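Local coordinates for protein VP2 (Primate bocaparvovirus 1, PDB 7L0Y) that builds the T=1 icosahedral capsid of human bocavirus 1, sixty copies of the coat protein assembling into a shell about 26 nm across, at residues Phe39-Gln44 against Pro70-Asn75; Ser63-Thr68 against Ile172-Ala177. All coordinates share one frame; numbering follows the deposited sequence.

Contact 1: Phe39-Gln44 against Pro70-Asn75; sequences FITTIQ and PWTYFN
Pro70 and Gln44 meet where two strands come close at their ends inside the viral jelly roll, the β-sandwich at the core of parvovirus coat proteins. Strands 39-42 and 71-74 run nearly antiparallel, at 161°, but their axes stay 8.1 Å apart at closest approach, so side chains rather than backbone bonds span the gap. At Pro70 the chain turns a corner, and here the backbones come nearest: Pro70 CA makes a CA-H...O contact with Gln44 O, while Gln44 CB lies 3.3 Å from Pro70 O. Trp71 leaves the backbone away from 39-44; its ring meets Phe135 and His207 edge-to-face and makes a cation-pi contact with Lys428. Thr72 turns back toward 39-44 and carries the polar link of the interface. The hydroxyl of Thr41 donates to that of Thr72, OG1 to OG1 at 2.9 Å, and Thr72 OG1 in turn bonds to the carbonyl of Ile427 on strand 424-429, so the two buried hydroxyls form a relay leading to a backbone oxygen. Thr72 holds its methyl anti to its own carbonyl carbon, which sets CG2 against the aliphatic chain of Gln44, 3.5 Å from Gln44 CG. Beyond Tyr73, whose side chain leaves the backbone away from 39-44, the ring end of Phe74 comes up to Phe39. Val452 of strand 446-462 packs on both Phe74 and Phe39, and Trp162 adds a further edge-to-face partner for Phe74. Between the two phenylalanines the stack is T-shaped, with planes at 90° and centroids 5.1 Å apart. Phe39 supplies the face and Phe74 the edge, and Phe74 CZ sits 3.8 Å above the plane of the Phe39 ring, over its centre.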
# COMPACT_ATOMS: atom_id res chain seq x y z
N PHE A 39 69.33 -61.90 40.26
CA PHE A 39 69.11 -62.66 41.48
C PHE A 39 68.87 -64.12 41.13
O PHE A 39 68.48 -64.45 40.01
CB PHE A 39 67.91 -62.13 42.29
CG PHE A 39 66.59 -62.31 41.61
CD1 PHE A 39 65.89 -63.49 41.73
CD2 PHE A 39 66.03 -61.30 40.88
CE1 PHE A 39 64.70 -63.66 41.10
CE2 PHE A 39 64.83 -61.46 40.27
CZ PHE A 39 64.17 -62.64 40.38
N ILE A 40 69.14 -64.99 42.09
CA ILE A 40 68.85 -66.41 41.98
C ILE A 40 68.09 -66.84 43.21
O ILE A 40 68.47 -66.51 44.34
CB ILE A 40 70.14 -67.24 41.81
CG1 ILE A 40 69.79 -68.71 41.59
CG2 ILE A 40 71.08 -67.07 42.99
CD1 ILE A 40 70.95 -69.54 41.21
N THR A 41 67.00 -67.57 43.01
CA THR A 41 66.21 -68.10 44.11
C THR A 41 66.03 -69.60 43.91
O THR A 41 65.85 -70.07 42.79
CB THR A 41 64.86 -67.38 44.22
OG1 THR A 41 64.16 -67.83 45.39
CG2 THR A 41 63.98 -67.61 43.01
N THR A 42 66.10 -70.34 45.01
CA THR A 42 66.03 -71.79 45.00
C THR A 42 64.95 -72.24 45.97
O THR A 42 64.43 -71.46 46.77
CB THR A 42 67.38 -72.41 45.39
OG1 THR A 42 67.75 -71.98 46.70
CG2 THR A 42 68.45 -71.98 44.41
N ILE A 43 64.60 -73.52 45.87
CA ILE A 43 63.60 -74.10 46.76
C ILE A 43 64.12 -74.10 48.19
O ILE A 43 65.30 -74.37 48.45
CB ILE A 43 63.25 -75.52 46.28
CG1 ILE A 43 62.59 -75.45 44.90
CG2 ILE A 43 62.34 -76.23 47.26
CD1 ILE A 43 62.49 -76.76 44.20
N GLN A 44 63.24 -73.78 49.13
CA GLN A 44 63.58 -73.69 50.54
C GLN A 44 62.75 -74.69 51.34
O GLN A 44 61.56 -74.86 51.08
CB GLN A 44 63.34 -72.29 51.08
CG GLN A 44 64.10 -71.19 50.39
CD GLN A 44 65.59 -71.43 50.36
OE1 GLN A 44 66.17 -71.68 49.31
NE2 GLN A 44 66.22 -71.41 51.53
N PRO A 70 59.00 -71.95 53.03
CA PRO A 70 59.53 -72.18 51.68
C PRO A 70 59.91 -70.91 50.94
O PRO A 70 60.53 -71.01 49.88
CB PRO A 70 58.37 -72.91 50.99
CG PRO A 70 57.17 -72.48 51.74
CD PRO A 70 57.60 -72.35 53.15
N TRP A 71 59.53 -69.75 51.44
CA TRP A 71 59.70 -68.47 50.78
C TRP A 71 61.10 -67.88 50.95
O TRP A 71 61.82 -68.17 51.90
CB TRP A 71 58.67 -67.49 51.32
CG TRP A 71 57.29 -67.82 50.93
CD1 TRP A 71 56.45 -68.66 51.58
CD2 TRP A 71 56.58 -67.28 49.83
NE1 TRP A 71 55.25 -68.70 50.93
CE2 TRP A 71 55.30 -67.86 49.86
CE3 TRP A 71 56.89 -66.38 48.82
CZ2 TRP A 71 54.34 -67.56 48.91
CZ3 TRP A 71 55.94 -66.09 47.89
CH2 TRP A 71 54.68 -66.68 47.93
N THR A 72 61.45 -67.02 50.01
CA THR A 72 62.61 -66.14 50.09
C THR A 72 62.13 -64.71 49.86
O THR A 72 61.00 -64.48 49.44
CB THR A 72 63.70 -66.49 49.07
OG1 THR A 72 63.15 -66.46 47.74
CG2 THR A 72 64.29 -67.84 49.33
N TYR A 73 62.99 -63.75 50.15
CA TYR A 73 62.58 -62.36 50.12
C TYR A 73 63.71 -61.48 49.64
O TYR A 73 64.89 -61.84 49.70
CB TYR A 73 62.10 -61.91 51.50
CG TYR A 73 63.18 -61.94 52.55
CD1 TYR A 73 63.92 -60.82 52.84
CD2 TYR A 73 63.47 -63.11 53.22
CE1 TYR A 73 64.90 -60.85 53.77
CE2 TYR A 73 64.45 -63.16 54.15
CZ TYR A 73 65.17 -62.02 54.43
OH TYR A 73 66.16 -62.06 55.37
N PHE A 74 63.33 -60.30 49.15
CA PHE A 74 64.25 -59.25 48.77
C PHE A 74 64.45 -58.28 49.92
O PHE A 74 63.49 -57.85 50.55
CB PHE A 74 63.73 -58.48 47.55
CG PHE A 74 63.69 -59.29 46.30
CD1 PHE A 74 64.79 -59.37 45.49
CD2 PHE A 74 62.55 -59.97 45.94
CE1 PHE A 74 64.77 -60.14 44.35
CE2 PHE A 74 62.53 -60.72 44.79
CZ PHE A 74 63.64 -60.80 43.99
N ASN A 75 65.71 -57.96 50.20
CA ASN A 75 66.07 -56.98 51.22
C ASN A 75 66.85 -55.85 50.57
O ASN A 75 68.00 -56.03 50.16
CB ASN A 75 66.87 -57.62 52.33
CG ASN A 75 67.13 -56.67 53.46
OD1 ASN A 75 66.37 -55.75 53.70
ND2 ASN A 75 68.22 -56.89 54.18

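Contact 2: Ser63-Thr68 against Ile172-Ala177; sequences SQRCVT and IENELA
The long loop that leaves strand 161-169 of the jelly roll folds back at Ile172-Ala177 so that Asn174 and Ile172 pack on Ser63 and Arg65, where the chain enters strand 65-69. Residues 174-176 have helix-like backbone angles without regular helical bonding, though Ala177 N bonds to Asn174 O at 3.0 Å. Asn174 is the loop residue most covered by 63-68. Its side chain reaches out with CG anti to the backbone N (chi1 -166°), and Arg65 CB rests 3.8 Å from Asn174 CG. The placing of the Asn174 amide against the Ser63 hydroxyl is doubtful. Arg65 is extended from CG to NE and crosses Asn174 at about a right angle; Asn174 OD1 lies at the edge of the guanidinium, near its plane, though 4.1 Å from NH1. Nearer the backbone, Arg65 CD meets Ile172 CG2 at 3.5 Å. At its other end, Arg65 NH2 makes a weak hydrogen bond to Tyr487 O of a neighbouring subunit. The side chain of Glu175, bent at chi2, brings OE1 to 3.6 Å from Ser63 CB. The arrangement joins a strand entrance to one of the long inter-strand loops that elaborate the jelly roll of parvovirus coat proteins.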
# COMPACT_ATOMS: atom_id res chain seq x y z
N SER A 63 67.70 -70.01 73.94
CA SER A 63 66.52 -70.74 73.51
C SER A 63 65.78 -69.94 72.45
O SER A 63 65.15 -68.92 72.77
CB SER A 63 65.60 -71.04 74.70
OG SER A 63 64.49 -71.81 74.30
N GLN A 64 65.85 -70.40 71.21
CA GLN A 64 65.10 -69.79 70.12
C GLN A 64 64.11 -70.80 69.57
O GLN A 64 64.33 -72.02 69.62
CB GLN A 64 66.00 -69.30 68.99
CG GLN A 64 66.80 -68.06 69.31
CD GLN A 64 65.91 -66.87 69.56
OE1 GLN A 64 64.89 -66.71 68.90
NE2 GLN A 64 66.29 -66.03 70.52
N ARG A 65 63.02 -70.28 69.05
CA ARG A 65 62.05 -71.07 68.33
C ARG A 65 61.73 -70.33 67.05
O ARG A 65 61.31 -69.17 67.10
CB ARG A 65 60.78 -71.28 69.15
CG ARG A 65 59.83 -72.28 68.57
CD ARG A 65 58.57 -72.25 69.37
NE ARG A 65 57.61 -73.25 68.95
CZ ARG A 65 57.48 -74.42 69.55
NH1 ARG A 65 58.23 -74.68 70.60
NH2 ARG A 65 56.59 -75.30 69.12
N CYS A 66 61.95 -70.96 65.92
CA CYS A 66 61.72 -70.30 64.65
C CYS A 66 60.89 -71.21 63.77
O CYS A 66 61.01 -72.43 63.83
CB CYS A 66 63.02 -69.95 63.94
SG CYS A 66 64.10 -71.36 63.67
N VAL A 67 60.06 -70.60 62.96
CA VAL A 67 59.41 -71.27 61.85
C VAL A 67 60.04 -70.78 60.56
O VAL A 67 60.09 -69.58 60.30
CB VAL A 67 57.89 -71.06 61.90
CG1 VAL A 67 57.62 -69.70 62.35
CG2 VAL A 67 57.29 -71.24 60.51
N THR A 68 60.54 -71.72 59.78
CA THR A 68 61.14 -71.44 58.49
C THR A 68 60.14 -71.75 57.39
O THR A 68 59.33 -72.67 57.51
CB THR A 68 62.42 -72.26 58.30
OG1 THR A 68 62.13 -73.64 58.49
CG2 THR A 68 63.47 -71.83 59.30
N ILE A 172 57.30 -67.22 68.97
CA ILE A 172 57.11 -67.05 70.39
C ILE A 172 58.47 -66.86 71.03
O ILE A 172 59.49 -67.28 70.47
CB ILE A 172 56.37 -68.26 71.01
CG1 ILE A 172 55.90 -67.95 72.43
CG2 ILE A 172 57.29 -69.45 71.07
CD1 ILE A 172 54.96 -68.98 72.97
N GLU A 173 58.49 -66.24 72.20
CA GLU A 173 59.73 -66.17 72.96
C GLU A 173 59.90 -67.51 73.67
O GLU A 173 59.08 -67.88 74.52
CB GLU A 173 59.67 -65.01 73.95
CG GLU A 173 60.97 -64.69 74.63
CD GLU A 173 60.88 -63.44 75.49
OE1 GLU A 173 59.77 -62.88 75.60
OE2 GLU A 173 61.91 -63.01 76.05
N ASN A 174 60.97 -68.23 73.33
CA ASN A 174 61.00 -69.66 73.61
C ASN A 174 61.26 -69.94 75.07
O ASN A 174 60.75 -70.92 75.63
CB ASN A 174 62.06 -70.33 72.74
CG ASN A 174 61.92 -71.84 72.72
OD1 ASN A 174 60.82 -72.38 72.81
ND2 ASN A 174 63.04 -72.53 72.60
N GLU A 175 62.07 -69.10 75.72
CA GLU A 175 62.35 -69.31 77.14
C GLU A 175 61.08 -69.17 77.97
O GLU A 175 60.96 -69.77 79.04
CB GLU A 175 63.41 -68.32 77.61
CG GLU A 175 63.90 -68.53 79.02
CD GLU A 175 64.70 -69.80 79.20
OE1 GLU A 175 65.13 -70.38 78.19
OE2 GLU A 175 64.89 -70.22 80.36
N LEU A 176 60.12 -68.38 77.49
CA LEU A 176 58.86 -68.23 78.21
C LEU A 176 58.03 -69.50 78.16
O LEU A 176 57.13 -69.69 78.98
CB LEU A 176 58.07 -67.05 77.66
CG LEU A 176 58.38 -65.71 78.33
CD1 LEU A 176 58.27 -65.90 79.82
CD2 LEU A 176 59.76 -65.24 77.99
N ALA A 177 58.31 -70.37 77.20
CA ALA A 177 57.76 -71.73 77.25
C ALA A 177 58.89 -72.73 77.44
O ALA A 177 59.63 -73.09 76.52
CB ALA A 177 56.96 -72.02 75.98

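In the fold
From the N terminus, strand 30-42 delivers the first half of contact 1. The chain then runs out through strand 50-53 and returns along 63-68, the first half of contact 2, before turning at Pro70 into strand 71-74, which closes contact 1 after 25 intervening residues. Contact 2 closes much later, when the loop after strand 161-169 comes back to 63-68, a span of 103 residues. The two contacts therefore cross along the chain rather than nest, and their centres lie 23 Å apart. Contact 1 joins facing strands of the sandwich interior; contact 2 ties the neighbouring strand 65-69 to a loop near subunit interfaces. Strand 161-169, paired with 30-42, 65-69 and 71-74, connects both regions.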